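Local structure of RsfP (Uncultured bacterium, 4GLJ) at residues A[158-163]-A[246-251]; A[148-153]-A[254-259]; A[16-21]-A[57-62]; A[91-96]-A[212-217]. The protein probably catalyses the phosphate-dependent cleavage of methylthioadenosine to adenine and 5-methylthioribose 1-phosphate, and also binds the dye rhodamine B. All coordinates share one frame; numbering follows the deposited sequence.

Interaction 1 of 4, residues A[158-163]-A[246-251]; sequences ADIADG and ADNAQQ
Ile160 has CG1 turned anti to its carbonyl carbon (chi1 -56°) and Asn248 holds CG in the same relation to its own (chi1 -73°), a pairing of torsions that brings the isoleucine methyls onto the asparagine. CG2 of Ile160 rests above the carboxamide, 3.5 Å from Asn248 CG and nearly as close to Asn248 ND2. The other branch reaches in against the helix backbone: Ile160 CD1 comes to 3.7 Å from Asn248 O and 4.0 Å from Gln251 CB. At Gln251 itself the methyl of Ala158 also sits against the backbone, its CB 3.9 Å from Gln251 O, while the bent chain of Gln251 carries its amide away. No direct hydrogen bond spans the two segments. A water takes over that task, accepting from Ala161 N at 2.9 Å and donating to Asn248 OD1 at 3.2 Å, which gives the oxygen end of the amide a hydrogen-bond partner. The loop leaves helix 145-157 at Asp159, whose positive phi turns the chain, and then runs from Gln251 back to Asn248, against the direction of helix 237-263. Beyond Asn248, Asp162 adds a charged tie, its OD2 forming a salt bridge with Lys244 of that same helix. The chemistry is thus that of a surface seam: methyl groups cover an amide and helix backbone, and polar links through a water and a lysine hold the loop down beside them.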
loop_
_atom_site.group_PDB
_atom_site.type_symbol
_atom_site.label_atom_id
_atom_site.label_comp_id
_atom_site.label_asym_id
_atom_site.label_seq_id
_atom_site.Cartn_x
_atom_site.Cartn_y
_atom_site.Cartn_z
ATOM N N ALA A 158 9.562 -3.292 37.578
ATOM C CA ALA A 158 10.955 -3.093 37.199
ATOM C C ALA A 158 11.512 -1.824 37.846
ATOM O O ALA A 158 12.722 -1.592 37.829
ATOM C CB ALA A 158 11.022 -2.992 35.690
ATOM N N ASP A 159 10.624 -0.977 38.373
ATOM C CA ASP A 159 11.032 0.303 39.000
ATOM C C ASP A 159 12.009 1.156 38.144
ATOM O O ASP A 159 13.122 1.509 38.593
ATOM C CB ASP A 159 11.599 0.059 40.416
ATOM C CG ASP A 159 11.635 1.337 41.278
ATOM O OD1 ASP A 159 11.091 2.404 40.896
ATOM O OD2 ASP A 159 12.212 1.272 42.371
ATOM N N ILE A 160 11.585 1.492 36.930
ATOM C CA ILE A 160 12.390 2.253 35.966
ATOM C C ILE A 160 12.524 3.709 36.446
ATOM O O ILE A 160 11.560 4.292 36.925
ATOM C CB ILE A 160 11.773 2.151 34.566
ATOM C CG1 ILE A 160 11.635 0.663 34.145
ATOM C CG2 ILE A 160 12.585 2.966 33.538
ATOM C CD1 ILE A 160 12.943 -0.087 33.975
ATOM N N ALA A 161 13.738 4.266 36.381
ATOM C CA ALA A 161 14.024 5.612 36.910
ATOM C C ALA A 161 13.569 6.716 35.948
ATOM O O ALA A 161 13.046 7.729 36.364
ATOM C CB ALA A 161 15.505 5.749 37.219
ATOM N N ASP A 162 13.773 6.506 34.656
ATOM C CA ASP A 162 13.480 7.522 33.689
ATOM C C ASP A 162 12.111 7.222 33.024
ATOM O O ASP A 162 11.826 6.062 32.749
ATOM C CB ASP A 162 14.599 7.502 32.632
ATOM C CG ASP A 162 15.991 7.842 33.230
ATOM O OD1 ASP A 162 16.187 7.801 34.473
ATOM O OD2 ASP A 162 16.900 8.155 32.437
ATOM N N GLY A 163 11.278 8.245 32.793
ATOM C CA GLY A 163 10.055 8.088 31.958
ATOM C C GLY A 163 8.830 7.551 32.666
ATOM O O GLY A 163 8.841 7.396 33.868
ATOM N N ALA A 246 16.780 0.584 25.580
ATOM C CA ALA A 246 17.126 -0.826 25.515
ATOM C C ALA A 246 17.503 -1.421 26.914
ATOM O O ALA A 246 17.018 -2.501 27.304
ATOM C CB ALA A 246 18.257 -1.043 24.503
ATOM N N ASP A 247 18.359 -0.742 27.667
ATOM C CA ASP A 247 18.628 -1.268 29.016
ATOM C C ASP A 247 17.429 -1.261 30.015
ATOM O O ASP A 247 17.232 -2.218 30.780
ATOM C CB ASP A 247 19.792 -0.568 29.665
ATOM C CG ASP A 247 20.043 -1.117 31.064
ATOM O OD1 ASP A 247 20.187 -2.377 31.205
ATOM O OD2 ASP A 247 20.030 -0.295 32.012
ATOM N N ASN A 248 16.618 -0.201 30.003
ATOM C CA ASN A 248 15.328 -0.206 30.712
ATOM C C ASN A 248 14.431 -1.366 30.245
ATOM O O ASN A 248 13.853 -2.097 31.057
ATOM C CB ASN A 248 14.624 1.148 30.547
ATOM C CG ASN A 248 15.273 2.246 31.360
ATOM O OD1 ASN A 248 15.956 1.963 32.356
ATOM N ND2 ASN A 248 15.071 3.523 30.950
ATOM N N ALA A 249 14.364 -1.574 28.930
ATOM C CA ALA A 249 13.573 -2.671 28.365
ATOM C C ALA A 249 13.990 -4.024 28.930
ATOM O O ALA A 249 13.127 -4.791 29.312
ATOM C CB ALA A 249 13.597 -2.677 26.835
ATOM N N GLN A 250 15.297 -4.295 29.046
ATOM C CA GLN A 250 15.757 -5.540 29.652
ATOM C C GLN A 250 15.186 -5.794 31.059
ATOM O O GLN A 250 14.809 -6.945 31.369
ATOM C CB GLN A 250 17.302 -5.605 29.746
ATOM C CG GLN A 250 18.023 -5.465 28.410
ATOM C CD GLN A 250 17.983 -6.726 27.544
ATOM O OE1 GLN A 250 17.442 -7.778 27.949
ATOM N NE2 GLN A 250 18.564 -6.634 26.341
ATOM N N GLN A 251 15.123 -4.745 31.890
ATOM C CA GLN A 251 14.526 -4.893 33.248
ATOM C C GLN A 251 13.047 -5.227 33.180
ATOM O O GLN A 251 12.541 -6.125 33.895
ATOM C CB GLN A 251 14.761 -3.651 34.133
ATOM C CG GLN A 251 16.199 -3.200 34.211
ATOM C CD GLN A 251 17.131 -4.361 34.504
ATOM O OE1 GLN A 251 16.840 -5.214 35.374
ATOM N NE2 GLN A 251 18.263 -4.411 33.781
HETATM O O HOH W 1 15.968 2.602 35.474
#

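Interaction 2 of 4, residues A[148-153]-A[254-259]; sequences ADILIR and KQAVAL
Ile150 and Leu259 make the closest side-chain contact between these helices, with Ile150 CG2 3.7 Å from Leu259 CB as the two chains slide past each other in opposite directions. The same methyl lies 3.8 Å from Ala256 O. Beside it, Leu151 starts out away from the partner helix, yet its CD2 comes back to within 3.8 Å of Ala256 CB. The small alanine lets the backbones come near, and the short axes pass 8.7 Å apart at 130° between their N-to-C directions, a steep crossing somewhat nearer perpendicular than antiparallel. At the partly exposed margin, Leu259 CD2 approaches the guanidinium of Arg153 obliquely, 4.0 Å from NH1. That group is positioned one turn back along its own helix. Side-on, Arg153 directs both NE and NH2 to the single oxygen OD2 of Asp149, with NE at 3.0 Å; both nitrogens approach from one face of the carboxylate plane. Arg153 NH2 also forms a salt bridge with Glu263, farther along helix 237-263, and Leu151 also packs on Ile113 of strand 111-119. Aliphatic groups therefore fill the buried middle without any hydrogen bond from segment to segment, whereas a carboxylate from each helix probably shares the positive charge of Arg153.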
loop_
_atom_site.group_PDB
_atom_site.type_symbol
_atom_site.label_atom_id
_atom_site.label_comp_id
_atom_site.label_asym_id
_atom_site.label_seq_id
_atom_site.Cartn_x
_atom_site.Cartn_y
_atom_site.Cartn_z
ATOM N N ALA A 148 -0.396 -7.702 27.286
ATOM C CA ALA A 148 -0.286 -6.259 27.527
ATOM C C ALA A 148 -0.506 -5.921 28.993
ATOM O O ALA A 148 0.244 -5.116 29.545
ATOM C CB ALA A 148 -1.276 -5.442 26.662
ATOM N N ASP A 149 -1.517 -6.513 29.649
ATOM C CA ASP A 149 -1.657 -6.242 31.078
ATOM C C ASP A 149 -0.419 -6.674 31.889
ATOM O O ASP A 149 -0.076 -6.000 32.884
ATOM C CB ASP A 149 -2.920 -6.856 31.658
ATOM C CG ASP A 149 -3.018 -6.618 33.156
ATOM O OD1 ASP A 149 -3.162 -5.419 33.576
ATOM O OD2 ASP A 149 -2.867 -7.632 33.908
ATOM N N ILE A 150 0.150 -7.846 31.547
ATOM C CA ILE A 150 1.417 -8.298 32.186
ATOM C C ILE A 150 2.530 -7.255 31.954
ATOM O O ILE A 150 3.272 -6.923 32.897
ATOM C CB ILE A 150 1.843 -9.699 31.707
ATOM C CG1 ILE A 150 1.036 -10.744 32.496
ATOM C CG2 ILE A 150 3.341 -9.935 31.904
ATOM C CD1 ILE A 150 1.137 -12.157 32.025
ATOM N N LEU A 151 2.631 -6.713 30.717
ATOM C CA LEU A 151 3.650 -5.731 30.471
ATOM C C LEU A 151 3.557 -4.486 31.337
ATOM O O LEU A 151 4.600 -3.958 31.734
ATOM C CB LEU A 151 3.789 -5.354 28.976
ATOM C CG LEU A 151 4.246 -6.548 28.120
ATOM C CD1 LEU A 151 3.994 -6.205 26.626
ATOM C CD2 LEU A 151 5.730 -6.839 28.349
ATOM N N ILE A 152 2.341 -3.984 31.556
ATOM C CA ILE A 152 2.073 -2.870 32.394
ATOM C C ILE A 152 2.540 -3.169 33.821
ATOM O O ILE A 152 3.180 -2.323 34.429
ATOM C CB ILE A 152 0.537 -2.516 32.392
ATOM C CG1 ILE A 152 0.098 -1.971 31.017
ATOM C CG2 ILE A 152 0.245 -1.487 33.434
ATOM C CD1 ILE A 152 -1.430 -2.070 30.778
ATOM N N ARG A 153 2.196 -4.339 34.361
ATOM C CA ARG A 153 2.567 -4.624 35.771
ATOM C C ARG A 153 4.094 -4.904 35.824
ATOM O O ARG A 153 4.740 -4.552 36.804
ATOM C CB ARG A 153 1.757 -5.783 36.312
ATOM C CG ARG A 153 0.301 -5.404 36.493
ATOM C CD ARG A 153 -0.505 -6.512 37.118
ATOM N NE ARG A 153 -0.829 -7.528 36.128
ATOM C CZ ARG A 153 -0.449 -8.797 36.220
ATOM N NH1 ARG A 153 0.260 -9.213 37.264
ATOM N NH2 ARG A 153 -0.815 -9.644 35.267
ATOM N N LYS A 254 12.677 -8.873 32.025
ATOM C CA LYS A 254 12.928 -9.770 33.204
ATOM C C LYS A 254 11.647 -9.964 34.035
ATOM O O LYS A 254 11.208 -11.082 34.279
ATOM C CB LYS A 254 14.118 -9.272 34.061
ATOM C CG LYS A 254 15.403 -9.833 33.523
ATOM C CD LYS A 254 16.694 -9.395 34.239
ATOM C CE LYS A 254 17.235 -8.128 33.587
ATOM N NZ LYS A 254 18.708 -8.021 33.750
ATOM N N GLN A 255 11.017 -8.859 34.397
ATOM C CA GLN A 255 9.769 -8.882 35.159
ATOM C C GLN A 255 8.605 -9.530 34.426
ATOM O O GLN A 255 7.832 -10.277 35.038
ATOM C CB GLN A 255 9.393 -7.469 35.602
ATOM C CG GLN A 255 10.367 -6.786 36.575
ATOM C CD GLN A 255 10.654 -7.577 37.847
ATOM O OE1 GLN A 255 9.823 -8.305 38.369
ATOM N NE2 GLN A 255 11.866 -7.464 38.308
ATOM N N ALA A 256 8.496 -9.287 33.100
ATOM C CA ALA A 256 7.416 -9.813 32.301
ATOM C C ALA A 256 7.527 -11.320 32.094
ATOM O O ALA A 256 6.525 -12.018 32.204
ATOM C CB ALA A 256 7.356 -9.100 30.908
ATOM N N VAL A 257 8.745 -11.817 31.867
ATOM C CA VAL A 257 8.930 -13.234 31.721
ATOM C C VAL A 257 8.467 -13.946 33.040
ATOM O O VAL A 257 7.715 -14.944 33.026
ATOM C CB VAL A 257 10.402 -13.582 31.394
ATOM C CG1 VAL A 257 10.625 -15.076 31.517
ATOM C CG2 VAL A 257 10.823 -13.092 29.990
ATOM N N ALA A 258 8.835 -13.353 34.168
ATOM C CA ALA A 258 8.434 -13.917 35.457
ATOM C C ALA A 258 6.904 -14.030 35.557
ATOM O O ALA A 258 6.389 -15.079 35.921
ATOM C CB ALA A 258 9.033 -13.134 36.630
ATOM N N LEU A 259 6.193 -12.975 35.201
ATOM C CA LEU A 259 4.753 -12.974 35.311
ATOM C C LEU A 259 4.075 -13.937 34.346
ATOM O O LEU A 259 3.061 -14.556 34.700
ATOM C CB LEU A 259 4.227 -11.559 35.088
ATOM C CG LEU A 259 4.615 -10.630 36.243
ATOM C CD1 LEU A 259 4.412 -9.152 35.911
ATOM C CD2 LEU A 259 3.884 -10.989 37.532
#

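Interaction 3 of 4, residues A[16-21]-A[57-62]; sequences IAIIGG and VTVAFL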
loop_
_atom_site.group_PDB
_atom_site.type_symbol
_atom_site.label_atom_id
_atom_site.label_comp_id
_atom_site.label_asym_id
_atom_site.label_seq_id
_atom_site.Cartn_x
_atom_site.Cartn_y
_atom_site.Cartn_z
ATOM N N ILE A 16 8.011 -19.005 25.816
ATOM C CA ILE A 16 8.011 -17.542 25.802
ATOM C C ILE A 16 9.172 -17.075 24.916
ATOM O O ILE A 16 10.270 -17.656 25.016
ATOM C CB ILE A 16 8.306 -16.973 27.211
ATOM C CG1 ILE A 16 7.244 -17.457 28.206
ATOM C CG2 ILE A 16 8.333 -15.405 27.147
ATOM C CD1 ILE A 16 7.659 -17.239 29.680
ATOM N N ALA A 17 8.917 -16.081 24.051
ATOM C CA ALA A 17 9.939 -15.512 23.181
ATOM C C ALA A 17 9.955 -14.024 23.259
ATOM O O ALA A 17 8.919 -13.367 23.405
ATOM C CB ALA A 17 9.746 -15.992 21.749
ATOM N N ILE A 18 11.154 -13.467 23.174
ATOM C CA ILE A 18 11.311 -12.047 23.094
ATOM C C ILE A 18 11.880 -11.756 21.686
ATOM O O ILE A 18 12.915 -12.345 21.286
ATOM C CB ILE A 18 12.310 -11.551 24.131
ATOM C CG1 ILE A 18 11.926 -12.030 25.563
ATOM C CG2 ILE A 18 12.532 -10.033 24.053
ATOM C CD1 ILE A 18 10.539 -11.525 25.991
ATOM N N ILE A 19 11.233 -10.813 20.968
ATOM C CA ILE A 19 11.721 -10.401 19.654
ATOM C C ILE A 19 12.252 -9.034 19.889
ATOM O O ILE A 19 11.521 -8.086 20.233
ATOM C CB ILE A 19 10.634 -10.399 18.524
ATOM C CG1 ILE A 19 10.046 -11.784 18.369
ATOM C CG2 ILE A 19 11.284 -9.841 17.227
ATOM C CD1 ILE A 19 8.948 -11.893 17.308
ATOM N N GLY A 20 13.589 -8.916 19.784
ATOM C CA GLY A 20 14.252 -7.686 20.121
ATOM C C GLY A 20 14.475 -6.750 18.921
ATOM O O GLY A 20 15.116 -7.190 17.926
ATOM N N GLY A 21 14.040 -5.479 19.064
ATOM C CA GLY A 21 14.103 -4.395 18.067
ATOM C C GLY A 21 15.404 -3.632 18.073
ATOM O O GLY A 21 16.434 -4.157 18.553
ATOM N N VAL A 57 13.359 -20.088 33.980
ATOM C CA VAL A 57 12.361 -20.070 32.918
ATOM C C VAL A 57 13.091 -19.983 31.560
ATOM O O VAL A 57 13.868 -19.068 31.355
ATOM C CB VAL A 57 11.460 -18.816 32.999
ATOM C CG1 VAL A 57 10.427 -18.812 31.861
ATOM C CG2 VAL A 57 10.798 -18.677 34.364
ATOM N N THR A 58 12.856 -20.932 30.663
ATOM C CA THR A 58 13.474 -20.925 29.331
ATOM C C THR A 58 12.792 -19.876 28.449
ATOM O O THR A 58 11.559 -19.850 28.353
ATOM C CB THR A 58 13.359 -22.325 28.680
ATOM O OG1 THR A 58 14.110 -23.241 29.475
ATOM C CG2 THR A 58 13.914 -22.345 27.260
ATOM N N VAL A 59 13.587 -18.995 27.841
ATOM C CA VAL A 59 13.050 -17.943 26.958
ATOM C C VAL A 59 13.818 -18.051 25.632
ATOM O O VAL A 59 15.004 -18.382 25.647
ATOM C CB VAL A 59 13.347 -16.585 27.595
ATOM C CG1 VAL A 59 12.848 -15.508 26.711
ATOM C CG2 VAL A 59 12.652 -16.461 28.957
ATOM N N ALA A 60 13.140 -17.820 24.499
ATOM C CA ALA A 60 13.807 -17.698 23.190
ATOM C C ALA A 60 13.971 -16.202 22.851
ATOM O O ALA A 60 13.020 -15.425 22.984
ATOM C CB ALA A 60 12.964 -18.385 22.118
ATOM N N PHE A 61 15.157 -15.801 22.415
ATOM C CA PHE A 61 15.439 -14.395 22.101
ATOM C C PHE A 61 15.802 -14.352 20.601
ATOM O O PHE A 61 16.677 -15.121 20.142
ATOM C CB PHE A 61 16.617 -13.786 22.907
ATOM C CG PHE A 61 16.897 -12.348 22.511
ATOM C CD1 PHE A 61 16.017 -11.317 22.907
ATOM C CD2 PHE A 61 17.962 -12.023 21.640
ATOM C CE1 PHE A 61 16.228 -9.990 22.492
ATOM C CE2 PHE A 61 18.166 -10.689 21.210
ATOM C CZ PHE A 61 17.311 -9.678 21.652
ATOM N N LEU A 62 15.091 -13.516 19.854
ATOM C CA LEU A 62 15.341 -13.405 18.384
ATOM C C LEU A 62 15.613 -11.900 18.126
ATOM O O LEU A 62 14.805 -11.059 18.509
ATOM C CB LEU A 62 14.109 -13.879 17.623
ATOM C CG LEU A 62 14.160 -13.711 16.086
ATOM C CD1 LEU A 62 15.544 -14.178 15.622
ATOM C CD2 LEU A 62 13.100 -14.595 15.454
#
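Ile18 is held tightly between Ala60 and Leu62: its N donates to Ala60 O at 2.7 Å, and its O accepts from Leu62 N at 2.9 Å. Two further bonds, Ala60 N to Ile16 O and Gly20 N to Leu62 O (2.8 Å), complete the parallel ladder, all four close to straight. On the face shared by Ile18, Val59 and Phe61, chi1 of Phe61 (178°) sets CG anti to the backbone N and leans the ring toward strand 16-20, placing CD1 3.9 Å from Ile18 CG2 and CE1 3.9 Å from Gly20 CA. A CB on Gly20 would clash with Phe61 CZ, which makes glycine the fitting residue here. Replacing Phe61 by alanine is likely to open a gap beside Gly20 CA and leave Ile18 CG2 without its aromatic neighbour. The other end is looser. Val57 meets Ile16 only by methyl groups, CG1 to CD1 at 3.9 Å, and the partly exposed Thr58 turns to Glu53 for a hydrogen bond. Such a parallel pair, whose first strand runs out into Gly20 and Gly21 just before the pocket residue Ser22, is consistent with the central sheet and glycine-rich, probably phosphate-binding, loop of purine nucleoside phosphorylases.

Interaction 4 of 4, residues A[91-96]-A[212-217]; sequences RYIVSV and IAYATL
Ser95 OG is gripped by Asn200 OD1 and Ser97 OG through hydrogen bonds, and its CB presses on the end of Tyr214, 3.2 Å from Tyr214 OH. That phenol is tied in turn to Glu203 OE1. With CG anti to the backbone N (chi1 174°), the Tyr214 ring extends past Ile93 to Ser95, bringing CD2 to 3.6 Å from Ile93 CG2. Ile93 also packs backward, its CG1 3.6 Å from Ile212 CG2. With a phenylalanine in place of Tyr214, Glu203 would probably lose its hydroxyl partner and Ser95 CB the oxygen it packs against. The backbones form five hydrogen bonds in unbroken parallel register; Leu217 N to Ser95 O is short at 2.7 Å, and Ser95 N to Ala215 O is almost perfectly straight at 177°. Only at the start does the ladder tilt, where Ala213 N meets Arg91 O from 39° above the carbonyl plane and His270 NE2 binds the same oxygen. Val94, Val96 and Leu217 occupy the other face, beneath helices 145-157 and 237-263. Adjacent parallel strands with helices against an apolar face, and a polar cluster of Ser95, Thr216 and Asn200 across it, belong to the central sheet of the alpha/beta phosphorylase fold.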
loop_
_atom_site.group_PDB
_atom_site.type_symbol
_atom_site.label_atom_id
_atom_site.label_comp_id
_atom_site.label_asym_id
_atom_site.label_seq_id
_atom_site.Cartn_x
_atom_site.Cartn_y
_atom_site.Cartn_z
ATOM N N ARG A 91 4.323 -19.921 23.026
ATOM C CA ARG A 91 2.918 -19.631 23.197
ATOM C C ARG A 91 2.752 -18.132 23.446
ATOM O O ARG A 91 1.663 -17.601 23.291
ATOM C CB ARG A 91 2.402 -20.429 24.405
ATOM C CG ARG A 91 2.477 -21.943 24.160
ATOM C CD ARG A 91 2.236 -22.742 25.428
ATOM N NE ARG A 91 0.986 -22.339 26.035
ATOM C CZ ARG A 91 0.829 -21.958 27.286
ATOM N NH1 ARG A 91 1.834 -21.962 28.143
ATOM N NH2 ARG A 91 -0.357 -21.575 27.658
ATOM N N TYR A 92 3.849 -17.489 23.856
ATOM C CA TYR A 92 3.791 -16.036 24.167
ATOM C C TYR A 92 4.965 -15.334 23.556
ATOM O O TYR A 92 6.072 -15.760 23.719
ATOM C CB TYR A 92 3.830 -15.723 25.668
ATOM C CG TYR A 92 2.723 -16.446 26.485
ATOM C CD1 TYR A 92 1.407 -15.942 26.546
ATOM C CD2 TYR A 92 2.998 -17.672 27.102
ATOM C CE1 TYR A 92 0.413 -16.599 27.287
ATOM C CE2 TYR A 92 2.014 -18.372 27.840
ATOM C CZ TYR A 92 0.745 -17.812 27.935
ATOM O OH TYR A 92 -0.206 -18.484 28.660
ATOM N N ILE A 93 4.694 -14.233 22.826
ATOM C CA ILE A 93 5.777 -13.338 22.304
ATOM C C ILE A 93 5.623 -11.934 22.869
ATOM O O ILE A 93 4.520 -11.383 22.858
ATOM C CB ILE A 93 5.732 -13.216 20.739
ATOM C CG1 ILE A 93 6.086 -14.587 20.158
ATOM C CG2 ILE A 93 6.723 -12.152 20.238
ATOM C CD1 ILE A 93 5.880 -14.662 18.631
ATOM N N VAL A 94 6.737 -11.380 23.346
ATOM C CA VAL A 94 6.830 -9.971 23.610
ATOM C C VAL A 94 7.764 -9.380 22.559
ATOM O O VAL A 94 8.928 -9.684 22.478
ATOM C CB VAL A 94 7.369 -9.621 25.027
ATOM C CG1 VAL A 94 7.423 -8.082 25.217
ATOM C CG2 VAL A 94 6.424 -10.219 26.075
ATOM N N SER A 95 7.238 -8.442 21.799
ATOM C CA SER A 95 8.016 -7.733 20.765
ATOM C C SER A 95 8.472 -6.426 21.441
ATOM O O SER A 95 7.683 -5.693 22.057
ATOM C CB SER A 95 7.047 -7.323 19.627
ATOM O OG SER A 95 7.581 -6.131 19.000
ATOM N N VAL A 96 9.732 -6.130 21.328
ATOM C CA VAL A 96 10.269 -4.973 21.959
ATOM C C VAL A 96 10.765 -4.091 20.854
ATOM O O VAL A 96 11.680 -4.497 20.129
ATOM C CB VAL A 96 11.417 -5.316 22.930
ATOM C CG1 VAL A 96 11.901 -3.994 23.540
ATOM C CG2 VAL A 96 10.941 -6.327 24.016
ATOM N N ILE A 212 -0.150 -17.712 18.387
ATOM C CA ILE A 212 0.764 -17.295 19.456
ATOM C C ILE A 212 0.332 -15.939 19.990
ATOM O O ILE A 212 0.096 -15.021 19.204
ATOM C CB ILE A 212 2.205 -17.158 18.944
ATOM C CG1 ILE A 212 2.731 -18.460 18.357
ATOM C CG2 ILE A 212 3.138 -16.617 20.043
ATOM C CD1 ILE A 212 4.075 -18.355 17.587
ATOM N N ALA A 213 0.240 -15.797 21.302
ATOM C CA ALA A 213 -0.175 -14.570 21.913
ATOM C C ALA A 213 0.960 -13.603 21.760
ATOM O O ALA A 213 2.110 -13.945 21.947
ATOM C CB ALA A 213 -0.529 -14.801 23.409
ATOM N N TYR A 214 0.643 -12.376 21.376
ATOM C CA TYR A 214 1.672 -11.465 20.923
ATOM C C TYR A 214 1.271 -10.102 21.409
ATOM O O TYR A 214 0.124 -9.652 21.210
ATOM C CB TYR A 214 1.770 -11.449 19.391
ATOM C CG TYR A 214 2.740 -10.420 18.766
ATOM C CD1 TYR A 214 2.334 -9.061 18.615
ATOM C CD2 TYR A 214 3.960 -10.817 18.271
ATOM C CE1 TYR A 214 3.177 -8.110 18.063
ATOM C CE2 TYR A 214 4.847 -9.894 17.707
ATOM C CZ TYR A 214 4.436 -8.539 17.591
ATOM O OH TYR A 214 5.287 -7.632 16.953
ATOM N N ALA A 215 2.217 -9.430 22.079
ATOM C CA ALA A 215 2.012 -8.021 22.461
ATOM C C ALA A 215 3.320 -7.239 22.351
ATOM O O ALA A 215 4.410 -7.818 22.211
ATOM C CB ALA A 215 1.351 -7.854 23.844
ATOM N N THR A 216 3.228 -5.913 22.445
ATOM C CA THR A 216 4.399 -5.069 22.088
ATOM C C THR A 216 4.762 -4.202 23.303
ATOM O O THR A 216 3.891 -3.629 23.929
ATOM C CB THR A 216 4.048 -4.161 20.887
ATOM O OG1 THR A 216 3.882 -5.023 19.716
ATOM C CG2 THR A 216 5.211 -3.179 20.584
ATOM N N LEU A 217 6.039 -4.191 23.623
ATOM C CA LEU A 217 6.584 -3.177 24.519
ATOM C C LEU A 217 7.337 -2.121 23.621
ATOM O O LEU A 217 8.408 -2.406 23.083
ATOM C CB LEU A 217 7.569 -3.847 25.499
ATOM C CG LEU A 217 8.362 -2.920 26.444
ATOM C CD1 LEU A 217 7.375 -2.236 27.374
ATOM C CD2 LEU A 217 9.393 -3.701 27.257
#

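How the interactions relate
Interactions 3 and 4 continue one sheet: strands 16-20 and 92-101 are neighbours, and Ile19 O lies 2.9 Å from Val96 N in a probable hydrogen bond. Helix 237-263 packs on that sheet and serves interactions 1 and 2, whose centres are 13 Å apart. Val257 CG1 meets Val59 CG2 at 3.5 Å, joining interaction 2 to interaction 3; Leu151 CD2 lies 3.8 Å from Val94 CG1, joining it to interaction 4. Ala249 packs on Val96, so interaction 1 also borders the sheet. The side chain of Thr216 is about 10 Å from a bound rhodamine B, whose pocket includes Ala98 of strand 92-101 and Leu242 and Met243 of helix 237-263.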